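Local coordinates for ATP/GTP-binding site-containing protein A (Brucella abortus, PDB 6NTR) that helps to maintain the integrity of the cell envelope from its place in the periplasm, at residues Val6-Ile11 with Asn216-Asp221; Tyr34-Asn37 with Gly43-Thr46; Thr70-Asp73 with Asp78-Phe81. All blocks are in the same frame, centred on the assembly; numbering follows the deposited sequence.

Contact 1: residues Val6-Ile11 with Asn216-Asp221. With EDO (1,2-ethanediol), chain G.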
ATOM      1  N   VAL A   6       0.073   6.745 -14.184  1.00 61.49           N
ATOM      2  CA  VAL A   6       1.036   7.793 -14.418  1.00 58.75           C
ATOM      3  C   VAL A   6       2.221   7.749 -13.479  1.00 58.07           C
ATOM      4  O   VAL A   6       2.078   7.584 -12.286  1.00 54.20           O
ATOM      5  CB  VAL A   6       0.375   9.167 -14.372  1.00 57.86           C
ATOM      6  CG1 VAL A   6      -0.111   9.491 -12.978  1.00 53.86           C
ATOM      7  CG2 VAL A   6       1.311  10.221 -14.894  1.00 56.95           C
ATOM      8  N   PRO A   7       3.417   7.900 -14.022  1.00 61.99           N
ATOM      9  CA  PRO A   7       4.616   7.865 -13.196  1.00 58.17           C
ATOM     10  C   PRO A   7       4.715   9.112 -12.363  1.00 56.04           C
ATOM     11  O   PRO A   7       4.569  10.193 -12.877  1.00 58.88           O
ATOM     12  CB  PRO A   7       5.738   7.840 -14.225  1.00 56.84           C
ATOM     13  CG  PRO A   7       5.100   7.391 -15.478  1.00 60.48           C
ATOM     14  CD  PRO A   7       3.740   7.984 -15.444  1.00 62.54           C
ATOM     15  N   HIS A   8       4.932   8.959 -11.074  1.00 49.51           N
ATOM     16  CA  HIS A   8       4.940  10.112 -10.209  1.00 45.82           C
ATOM     17  C   HIS A   8       5.591   9.855  -8.877  1.00 44.61           C
ATOM     18  O   HIS A   8       5.770   8.738  -8.478  1.00 46.65           O
ATOM     19  CB  HIS A   8       3.491  10.476  -9.921  1.00 50.16           C
ATOM     20  CG  HIS A   8       2.757   9.396  -9.208  1.00 50.08           C
ATOM     21  ND1 HIS A   8       2.297   8.273  -9.846  1.00 51.58           N
ATOM     22  CD2 HIS A   8       2.478   9.225  -7.903  1.00 48.94           C
ATOM     23  CE1 HIS A   8       1.734   7.473  -8.969  1.00 49.87           C
ATOM     24  NE2 HIS A   8       1.833   8.027  -7.782  1.00 48.94           N
ATOM     25  N   ARG A   9       5.900  10.923  -8.179  1.00 44.90           N
ATOM     26  CA  ARG A   9       6.458  10.847  -6.842  1.00 45.80           C
ATOM     27  C   ARG A   9       5.459  11.602  -6.004  1.00 57.35           C
ATOM     28  O   ARG A   9       5.013  12.670  -6.378  1.00 67.83           O
ATOM     29  CB  ARG A   9       7.843  11.467  -6.726  1.00 44.89           C
ATOM     30  CG  ARG A   9       8.438  11.338  -5.335  1.00 42.77           C
ATOM     31  CD  ARG A   9       9.824  11.948  -5.288  1.00 51.97           C
ATOM     32  NE  ARG A   9      10.272  12.245  -3.938  1.00 61.88           N
ATOM     33  CZ  ARG A   9      10.759  13.418  -3.568  1.00 66.43           C
ATOM     34  NH1 ARG A   9      10.845  14.393  -4.451  1.00 71.32           N
ATOM     35  NH2 ARG A   9      11.154  13.619  -2.325  1.00 61.23           N
ATOM     36  N   ALA A  10       5.094  11.036  -4.874  1.00 53.38           N
ATOM     37  CA  ALA A  10       4.083  11.631  -4.025  1.00 42.68           C
ATOM     38  C   ALA A  10       4.545  11.553  -2.582  1.00 46.95           C
ATOM     39  O   ALA A  10       4.939  10.488  -2.101  1.00 45.32           O
ATOM     40  CB  ALA A  10       2.765  10.912  -4.208  1.00 41.37           C
ATOM     41  N   ILE A  11       4.513  12.685  -1.901  1.00 48.69           N
ATOM     42  CA  ILE A  11       4.950  12.775  -0.521  1.00 50.11           C
ATOM     43  C   ILE A  11       3.727  13.040   0.321  1.00 53.42           C
ATOM     44  O   ILE A  11       3.004  14.016   0.087  1.00 49.65           O
ATOM     45  CB  ILE A  11       5.966  13.896  -0.312  1.00 48.19           C
ATOM     46  CG1 ILE A  11       7.166  13.706  -1.218  1.00 47.22           C
ATOM     47  CG2 ILE A  11       6.401  13.903   1.112  1.00 51.62           C
ATOM     48  CD1 ILE A  11       8.073  14.889  -1.182  1.00 54.36           C
ATOM     49  N   ASN A 216      -5.712   7.460 -12.829  1.00 68.63           N
ATOM     50  CA  ASN A 216      -4.327   7.255 -13.236  1.00 72.48           C
ATOM     51  C   ASN A 216      -3.472   6.646 -12.137  1.00 68.25           C
ATOM     52  O   ASN A 216      -2.240   6.710 -12.217  1.00 73.42           O
ATOM     53  CB  ASN A 216      -3.706   8.571 -13.705  1.00 82.67           C
ATOM     54  CG  ASN A 216      -3.726   9.641 -12.633  1.00 87.53           C
ATOM     55  OD1 ASN A 216      -3.961   9.354 -11.463  1.00 87.70           O
ATOM     56  ND2 ASN A 216      -3.462  10.882 -13.026  1.00 90.36           N
ATOM     57  N   GLY A 217      -4.096   6.078 -11.111  1.00 59.41           N
ATOM     58  CA  GLY A 217      -3.398   5.407 -10.047  1.00 53.15           C
ATOM     59  C   GLY A 217      -3.044   6.278  -8.868  1.00 46.48           C
ATOM     60  O   GLY A 217      -2.750   5.752  -7.803  1.00 50.81           O
ATOM     61  N   ILE A 218      -3.046   7.594  -9.027  1.00 43.80           N
ATOM     62  CA  ILE A 218      -2.695   8.453  -7.912  1.00 41.48           C
ATOM     63  C   ILE A 218      -3.722   8.245  -6.819  1.00 41.45           C
ATOM     64  O   ILE A 218      -4.847   7.847  -7.083  1.00 43.39           O
ATOM     65  CB  ILE A 218      -2.638   9.914  -8.382  1.00 41.27           C
ATOM     66  CG1 ILE A 218      -1.544  10.064  -9.440  1.00 42.79           C
ATOM     67  CG2 ILE A 218      -2.350  10.846  -7.233  1.00 40.96           C
ATOM     68  CD1 ILE A 218      -1.265  11.483  -9.827  1.00 50.08           C
ATOM     69  N   THR A 219      -3.313   8.423  -5.573  1.00 42.43           N
ATOM     70  CA  THR A 219      -4.215   8.329  -4.441  1.00 37.37           C
ATOM     71  C   THR A 219      -3.866   9.422  -3.454  1.00 40.07           C
ATOM     72  O   THR A 219      -2.744   9.919  -3.435  1.00 48.24           O
ATOM     73  CB  THR A 219      -4.120   6.998  -3.709  1.00 45.79           C
ATOM     74  OG1 THR A 219      -2.933   6.988  -2.924  1.00 52.73           O
ATOM     75  CG2 THR A 219      -4.054   5.878  -4.665  1.00 46.68           C
ATOM     76  N   ARG A 220      -4.825   9.773  -2.607  1.00 42.74           N
ATOM     77  CA  ARG A 220      -4.628  10.826  -1.622  1.00 43.03           C
ATOM     78  C   ARG A 220      -5.573  10.576  -0.464  1.00 38.69           C
ATOM     79  O   ARG A 220      -6.262   9.558  -0.419  1.00 39.11           O
ATOM     80  CB  ARG A 220      -4.851  12.202  -2.236  1.00 47.54           C
ATOM     81  CG  ARG A 220      -6.241  12.420  -2.780  1.00 50.95           C
ATOM     82  CD  ARG A 220      -6.339  13.820  -3.343  1.00 52.22           C
ATOM     83  NE  ARG A 220      -7.631  14.121  -3.940  1.00 54.24           N
ATOM     84  CZ  ARG A 220      -8.672  14.590  -3.262  1.00 62.32           C
ATOM     85  NH1 ARG A 220      -8.579  14.804  -1.954  1.00 63.52           N
ATOM     86  NH2 ARG A 220      -9.807  14.852  -3.895  1.00 67.66           N
ATOM     87  N   ASP A 221      -5.596  11.473   0.502  1.00 41.50           N
ATOM     88  CA  ASP A 221      -6.544  11.399   1.606  1.00 48.82           C
ATOM     89  C   ASP A 221      -6.580  10.046   2.255  1.00 53.48           C
ATOM     90  O   ASP A 221      -7.631   9.519   2.510  1.00 59.89           O
ATOM     91  CB  ASP A 221      -7.948  11.787   1.145  1.00 55.73           C
ATOM     92  CG  ASP A 221      -8.812  12.333   2.260  1.00 59.64           C
ATOM     93  OD1 ASP A 221      -8.578  12.030   3.432  1.00 59.35           O
ATOM     94  OD2 ASP A 221      -9.746  13.069   1.953  1.00 61.32           O
TER
HETATM   95  C1  EDO G 303      -0.480   6.835  -5.384  1.00 30.95           C
HETATM   96  O1  EDO G 303      -0.289   8.116  -4.771  1.00 38.44           O
HETATM   97  C2  EDO G 303      -0.451   5.765  -4.314  1.00 34.28           C
HETATM   98  O2  EDO G 303      -0.760   4.529  -4.954  1.00 43.80           O
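Val6 and Asn216 lie side by side, and the backbone N of Val6 donates to the carbonyl O of Asn216 at 3.0 Å (163° at the hydrogen). Along the Val6 side chain, CB stands 4.2 Å from Asn216 CB. The CG1 branch makes the closer contacts: turned between its own N and carbonyl carbon (chi1 67°), it packs 3.6 Å from Asn216 ND2 and 3.9 Å from Ile218 CG1. The same Ile218 CG1 sits over one face of the His8 ring, 4.1 Å from the centroid and only 5° off the normal, a CH-pi contact. That ring is held from its own segment, where His8 ND1 lies very close to Val6 O, with the oxygen near the ring plane. On the other segment Asn216 OD1 accepts from Ile218 N, 3.1 Å away, forming an Asx turn that helps to place the isoleucine. A 1,2-ethanediol, probably from the crystallisation liquor, accepts from Thr219 N through O1 and meets the His8 edge. The chemistry across the contact is thus mainly apolar: one backbone bond and side-chain packing join the residues leading into strand 8-19, and His8 at its start, to the turn before strand 219-220.

Contact 2: residues Tyr34-Asn37 with Gly43-Thr46; sequences YEFN and GYTT
Asn37 and Thr45 form an antiparallel hydrogen-bonded pair. Asn37 N gives to Thr45 O at 3.1 Å, and Thr45 N returns a short bond to Asn37 O, 2.6 Å long. Beside this pair Thr45 CG2 reaches 3.8 Å from Asn37 CB. The next pair, Phe36 with Thr46, is non-hydrogen-bonded, and its side chains leave by the other face of the sheet. Phe36 holds CG anti to its N (chi1 -178°), which carries the ring over toward the second strand; there Thr46 OG1 meets the ring edge near its plane, 3.1 Å from CD1. The far end of the same ring comes very near Tyr44, with Phe36 CZ 3.2 Å from Tyr44 CD1, closer than normal packing and so to be read with caution. These two rings are nearly parallel, their planes 19° apart, but slid so far that they barely overlap, with centroids 5.1 Å apart. Thr46 uses its other branch on Tyr34, placing CG2 3.7 Å from CE1. The hydroxyl and methyl of Thr46 thus meet two aromatic side chains on the same face of strand 25-39.

Around this shell, His8 touches both Phe36 and Tyr34, its ring inclined about 40° to that of Tyr34, and Thr127 of helix 126-138 packs on Phe36 and Tyr44. On the face of Asn37 and Thr45, Glu35 OE2 is hydrogen-bonded to Tyr241 OH. The hairpin of strands 25-39 and 43-56 lies between strand 8-19, bonded through Tyr34 and Phe36, and strand 62-72, bonded through Tyr44 and Thr46, with helix 126-138 against its aromatic face.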
ATOM      1  N   TYR A  34       6.234   8.036  -1.894  1.00 50.12           N
ATOM      2  CA  TYR A  34       5.893   6.982  -2.835  1.00 47.84           C
ATOM      3  C   TYR A  34       6.356   7.428  -4.207  1.00 50.21           C
ATOM      4  O   TYR A  34       6.096   8.562  -4.617  1.00 57.33           O
ATOM      5  CB  TYR A  34       4.385   6.685  -2.830  1.00 44.58           C
ATOM      6  CG  TYR A  34       3.867   5.674  -3.859  1.00 45.19           C
ATOM      7  CD1 TYR A  34       3.913   4.311  -3.616  1.00 41.43           C
ATOM      8  CD2 TYR A  34       3.293   6.096  -5.049  1.00 41.74           C
ATOM      9  CE1 TYR A  34       3.418   3.416  -4.530  1.00 45.60           C
ATOM     10  CE2 TYR A  34       2.803   5.202  -5.962  1.00 42.75           C
ATOM     11  CZ  TYR A  34       2.866   3.869  -5.693  1.00 47.18           C
ATOM     12  OH  TYR A  34       2.376   2.963  -6.595  1.00 54.40           O
ATOM     13  N   GLU A  35       7.082   6.564  -4.887  1.00 49.81           N
ATOM     14  CA  GLU A  35       7.432   6.803  -6.269  1.00 50.87           C
ATOM     15  C   GLU A  35       7.034   5.579  -7.062  1.00 52.02           C
ATOM     16  O   GLU A  35       7.264   4.451  -6.626  1.00 42.69           O
ATOM     17  CB  GLU A  35       8.926   7.113  -6.464  1.00 59.51           C
ATOM     18  CG  GLU A  35       9.324   6.941  -7.935  1.00 70.52           C
ATOM     19  CD  GLU A  35      10.386   7.898  -8.429  1.00 76.02           C
ATOM     20  OE1 GLU A  35      11.085   7.549  -9.401  1.00 77.43           O
ATOM     21  OE2 GLU A  35      10.502   9.005  -7.867  1.00 78.28           O
ATOM     22  N   PHE A  36       6.407   5.812  -8.210  1.00 52.49           N
ATOM     23  CA  PHE A  36       5.959   4.739  -9.079  1.00 52.86           C
ATOM     24  C   PHE A  36       6.311   5.106 -10.508  1.00 50.02           C
ATOM     25  O   PHE A  36       5.982   6.203 -10.966  1.00 49.62           O
ATOM     26  CB  PHE A  36       4.453   4.506  -8.926  1.00 52.95           C
ATOM     27  CG  PHE A  36       3.928   3.392  -9.745  1.00 46.26           C
ATOM     28  CD1 PHE A  36       4.028   2.090  -9.295  1.00 51.41           C
ATOM     29  CD2 PHE A  36       3.313   3.648 -10.948  1.00 47.58           C
ATOM     30  CE1 PHE A  36       3.538   1.060 -10.035  1.00 55.22           C
ATOM     31  CE2 PHE A  36       2.821   2.624 -11.697  1.00 60.42           C
ATOM     32  CZ  PHE A  36       2.930   1.323 -11.238  1.00 59.74           C
ATOM     33  N   ASN A  37       6.996   4.194 -11.192  1.00 50.33           N
ATOM     34  CA  ASN A  37       7.434   4.393 -12.566  1.00 54.89           C
ATOM     35  C   ASN A  37       7.438   3.040 -13.256  1.00 53.62           C
ATOM     36  O   ASN A  37       7.419   1.991 -12.606  1.00 52.72           O
ATOM     37  CB  ASN A  37       8.830   5.037 -12.627  1.00 62.74           C
ATOM     38  CG  ASN A  37       8.931   6.169 -13.652  1.00 67.13           C
ATOM     39  OD1 ASN A  37       8.612   6.008 -14.834  1.00 64.16           O
ATOM     40  ND2 ASN A  37       9.356   7.335 -13.181  1.00 71.34           N
ATOM     41  N   GLY A  43       7.319  -2.307 -17.454  1.00 75.06           N
ATOM     42  CA  GLY A  43       7.087  -3.048 -16.239  1.00 61.28           C
ATOM     43  C   GLY A  43       6.827  -1.971 -15.204  1.00 65.20           C
ATOM     44  O   GLY A  43       6.601  -0.824 -15.554  1.00 68.21           O
ATOM     45  N   TYR A  44       6.851  -2.322 -13.931  1.00 62.51           N
ATOM     46  CA  TYR A  44       6.662  -1.303 -12.915  1.00 60.83           C
ATOM     47  C   TYR A  44       7.664  -1.336 -11.770  1.00 60.63           C
ATOM     48  O   TYR A  44       7.894  -2.365 -11.162  1.00 51.96           O
ATOM     49  CB  TYR A  44       5.231  -1.333 -12.392  1.00 61.70           C
ATOM     50  CG  TYR A  44       4.230  -1.060 -13.469  1.00 68.37           C
ATOM     51  CD1 TYR A  44       4.125   0.190 -14.026  1.00 70.91           C
ATOM     52  CD2 TYR A  44       3.413  -2.060 -13.945  1.00 74.47           C
ATOM     53  CE1 TYR A  44       3.212   0.449 -15.016  1.00 78.52           C
ATOM     54  CE2 TYR A  44       2.499  -1.813 -14.943  1.00 81.17           C
ATOM     55  CZ  TYR A  44       2.405  -0.553 -15.468  1.00 80.88           C
ATOM     56  OH  TYR A  44       1.500  -0.300 -16.455  1.00 80.60           O
ATOM     57  N   THR A  45       8.224  -0.180 -11.459  1.00 60.17           N
ATOM     58  CA  THR A  45       9.169  -0.090 -10.365  1.00 61.14           C
ATOM     59  C   THR A  45       8.553   0.776  -9.292  1.00 60.02           C
ATOM     60  O   THR A  45       8.131   1.883  -9.553  1.00 58.59           O
ATOM     61  CB  THR A  45      10.536   0.478 -10.796  1.00 64.03           C
ATOM     62  OG1 THR A  45      11.322   0.749  -9.635  1.00 61.43           O
ATOM     63  CG2 THR A  45      10.367   1.749 -11.573  1.00 66.87           C
ATOM     64  N   THR A  46       8.519   0.255  -8.079  1.00 62.94           N
ATOM     65  CA  THR A  46       7.911   0.961  -6.961  1.00 61.52           C
ATOM     66  C   THR A  46       8.942   1.106  -5.853  1.00 58.66           C
ATOM     67  O   THR A  46       9.554   0.120  -5.430  1.00 52.99           O
ATOM     68  CB  THR A  46       6.651   0.233  -6.458  1.00 59.35           C
ATOM     69  OG1 THR A  46       5.656   0.235  -7.484  1.00 59.44           O
ATOM     70  CG2 THR A  46       6.083   0.920  -5.260  1.00 57.81           C
TER

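Contact 3: residues Thr70-Asp73 with Asp78-Phe81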
ATOM      1  N   THR A  70      10.156  -2.506  -5.103  1.00 51.42           N
ATOM      2  CA  THR A  70       9.623  -3.658  -5.829  1.00 53.03           C
ATOM      3  C   THR A  70       9.737  -3.457  -7.331  1.00 50.47           C
ATOM      4  O   THR A  70       9.891  -2.338  -7.822  1.00 52.92           O
ATOM      5  CB  THR A  70       8.145  -3.956  -5.489  1.00 54.17           C
ATOM      6  OG1 THR A  70       7.295  -3.029  -6.184  1.00 43.89           O
ATOM      7  CG2 THR A  70       7.896  -3.880  -3.989  1.00 43.46           C
ATOM      8  N   PHE A  71       9.655  -4.570  -8.055  1.00 50.06           N
ATOM      9  CA  PHE A  71       9.498  -4.557  -9.503  1.00 54.91           C
ATOM     10  C   PHE A  71       8.509  -5.645  -9.873  1.00 57.72           C
ATOM     11  O   PHE A  71       8.607  -6.773  -9.376  1.00 62.46           O
ATOM     12  CB  PHE A  71      10.831  -4.777 -10.243  1.00 57.94           C
ATOM     13  CG  PHE A  71      10.717  -4.727 -11.760  1.00 57.83           C
ATOM     14  CD1 PHE A  71      10.765  -3.519 -12.435  1.00 55.74           C
ATOM     15  CD2 PHE A  71      10.569  -5.887 -12.503  1.00 57.10           C
ATOM     16  CE1 PHE A  71      10.659  -3.473 -13.811  1.00 55.80           C
ATOM     17  CE2 PHE A  71      10.461  -5.839 -13.877  1.00 58.41           C
ATOM     18  CZ  PHE A  71      10.504  -4.633 -14.530  1.00 57.52           C
ATOM     19  N   GLU A  72       7.561  -5.301 -10.738  1.00 54.76           N
ATOM     20  CA  GLU A  72       6.552  -6.217 -11.237  1.00 57.62           C
ATOM     21  C   GLU A  72       6.636  -6.254 -12.750  1.00 59.89           C
ATOM     22  O   GLU A  72       6.783  -5.213 -13.394  1.00 63.15           O
ATOM     23  CB  GLU A  72       5.149  -5.773 -10.784  1.00 64.96           C
ATOM     24  CG  GLU A  72       3.997  -6.659 -11.208  1.00 69.82           C
ATOM     25  CD  GLU A  72       2.681  -6.127 -10.710  1.00 69.82           C
ATOM     26  OE1 GLU A  72       2.669  -5.564  -9.598  1.00 68.68           O
ATOM     27  OE2 GLU A  72       1.683  -6.227 -11.452  1.00 69.37           O
ATOM     28  N   ASP A  73       6.544  -7.450 -13.314  1.00 62.51           N
ATOM     29  CA  ASP A  73       6.778  -7.559 -14.738  1.00 63.05           C
ATOM     30  C   ASP A  73       5.528  -7.247 -15.547  1.00 60.59           C
ATOM     31  O   ASP A  73       4.394  -7.390 -15.083  1.00 58.71           O
ATOM     32  CB  ASP A  73       7.269  -8.937 -15.120  1.00 64.91           C
ATOM     33  CG  ASP A  73       8.067  -8.897 -16.376  1.00 69.93           C
ATOM     34  OD1 ASP A  73       7.494  -8.525 -17.417  1.00 74.56           O
ATOM     35  OD2 ASP A  73       9.270  -9.198 -16.322  1.00 72.04           O
ATOM     36  N   ASP A  78       5.759 -11.909 -12.638  1.00 80.58           N
ATOM     37  CA  ASP A  78       6.897 -11.886 -11.746  1.00 79.21           C
ATOM     38  C   ASP A  78       6.804 -10.667 -10.840  1.00 73.51           C
ATOM     39  O   ASP A  78       6.175  -9.664 -11.187  1.00 72.56           O
ATOM     40  CB  ASP A  78       8.197 -11.867 -12.530  1.00 84.46           C
ATOM     41  CG  ASP A  78       9.406 -11.966 -11.633  1.00 90.58           C
ATOM     42  OD1 ASP A  78       9.444 -12.900 -10.798  1.00 94.06           O
ATOM     43  OD2 ASP A  78      10.285 -11.080 -11.726  1.00 89.91           O
ATOM     44  N   PHE A  79       7.443 -10.761  -9.674  1.00 69.23           N
ATOM     45  CA  PHE A  79       7.350  -9.713  -8.660  1.00 62.72           C
ATOM     46  C   PHE A  79       8.590  -9.797  -7.780  1.00 60.81           C
ATOM     47  O   PHE A  79       8.712 -10.727  -6.979  1.00 60.71           O
ATOM     48  CB  PHE A  79       6.068  -9.879  -7.844  1.00 57.13           C
ATOM     49  CG  PHE A  79       5.807  -8.777  -6.870  1.00 48.65           C
ATOM     50  CD1 PHE A  79       5.735  -7.468  -7.283  1.00 52.62           C
ATOM     51  CD2 PHE A  79       5.582  -9.061  -5.540  1.00 49.15           C
ATOM     52  CE1 PHE A  79       5.472  -6.457  -6.385  1.00 50.14           C
ATOM     53  CE2 PHE A  79       5.319  -8.059  -4.641  1.00 46.77           C
ATOM     54  CZ  PHE A  79       5.266  -6.753  -5.066  1.00 47.73           C
ATOM     55  N   ARG A  80       9.518  -8.859  -7.954  0.65 54.71           N
ATOM     56  CA  ARG A  80      10.720  -8.779  -7.134  0.65 60.30           C
ATOM     57  C   ARG A  80      10.500  -7.778  -6.003  0.65 52.72           C
ATOM     58  O   ARG A  80       9.934  -6.706  -6.221  0.65 55.07           O
ATOM     59  CB  ARG A  80      11.936  -8.365  -7.972  0.65 55.74           C
ATOM     60  CG  ARG A  80      12.458  -9.432  -8.941  0.65 65.35           C
ATOM     61  CD  ARG A  80      13.789  -9.025  -9.607  0.65 61.40           C
ATOM     62  NE  ARG A  80      13.610  -8.447 -10.939  0.65 64.80           N
ATOM     63  CZ  ARG A  80      13.655  -9.147 -12.066  0.65 69.11           C
ATOM     64  NH1 ARG A  80      13.874 -10.453 -12.023  0.65 59.73           N
ATOM     65  NH2 ARG A  80      13.486  -8.543 -13.234  0.65 58.74           N
ATOM     66  N   PHE A  81      10.962  -8.123  -4.799  1.00 56.62           N
ATOM     67  CA  PHE A  81      10.686  -7.298  -3.615  1.00 60.15           C
ATOM     68  C   PHE A  81      11.797  -7.293  -2.550  1.00 61.02           C
ATOM     69  O   PHE A  81      12.385  -8.337  -2.254  1.00 64.68           O
ATOM     70  CB  PHE A  81       9.358  -7.739  -2.962  1.00 62.06           C
ATOM     71  CG  PHE A  81       9.314  -9.189  -2.555  1.00 63.51           C
ATOM     72  CD1 PHE A  81       9.711  -9.586  -1.286  1.00 63.12           C
ATOM     73  CD2 PHE A  81       8.840 -10.143  -3.430  1.00 62.69           C
ATOM     74  CE1 PHE A  81       9.652 -10.901  -0.917  1.00 64.76           C
ATOM     75  CE2 PHE A  81       8.787 -11.459  -3.065  1.00 63.52           C
ATOM     76  CZ  PHE A  81       9.191 -11.840  -1.810  1.00 64.20           C
TER
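The beta hairpin of strands 62-72 and 78-87 closes here, where Thr70-Asp73 runs antiparallel to Asp78-Phe81, the axes of 70-72 and 78-81 approaching to 4.6 Å. Phe71 and Arg80 are its hydrogen-bonded pair: Phe71 N donates to Arg80 O at 2.8 Å, and Arg80 N to Phe71 O at 2.7 Å. Nearer the turn, Asp73 N donates to Asp78 O at 3.1 Å.

The two faces of the sheet at this hairpin, part of a beta-barrel-like fold, differ in chemistry. On one, the Phe79 ring reaches across to the first strand. Its edge meets Glu72 CB, 3.9 Å from CD1, and Thr70 CB comes obliquely to CE1 at 3.8 Å. With CG anti to the backbone N (chi1 -174°), Phe79 reaches these neighbours while stacking with Phe125 and touching Pro126. Glu72 runs out extended from the same face, and its carboxylate accepts at OE1 from Thr127 N and weakly at OE2 from Arg128 N, both at the start of helix 126-138.

On the other face, Phe71 and Arg80 point the same way, side by side. The guanidinium, in the conformer described, has its plane 14° from that of the ring and approaches obliquely, NH2 4.0 Å from CD2 of Phe71. A bend at CG-CD (chi3 -97°) helps to lay it there. In this conformer Asp78 OD2 stands above one guanidinium face, 3.7 Å from Arg80 NH1, a long salt bridge of charges alone, since no N-H points at the oxygen.

Contacts 2 and 3 are hairpin pairings made by neighbours in sequence, whereas contact 1 joins segments 205 residues apart and encloses both others along the chain. Contacts 1 and 2 share the neighbouring strands 8-19 and 25-39, His8 N lying 3.0 Å from Phe36 O, a probable hydrogen bond; contacts 2 and 3 meet likewise on neighbouring strands 43-56 and 62-72, Thr46 O 2.7 Å from Thr70 N. Contacts 1 and 3 do not touch. All three are partly buried, but contact 3 alone includes an exposed touching residue, Arg80, and carries charged packing there. Contact 1 relies on apolar and imidazole packing with a single cross-segment hydrogen bond, contact 2 on aromatic and threonine side chains.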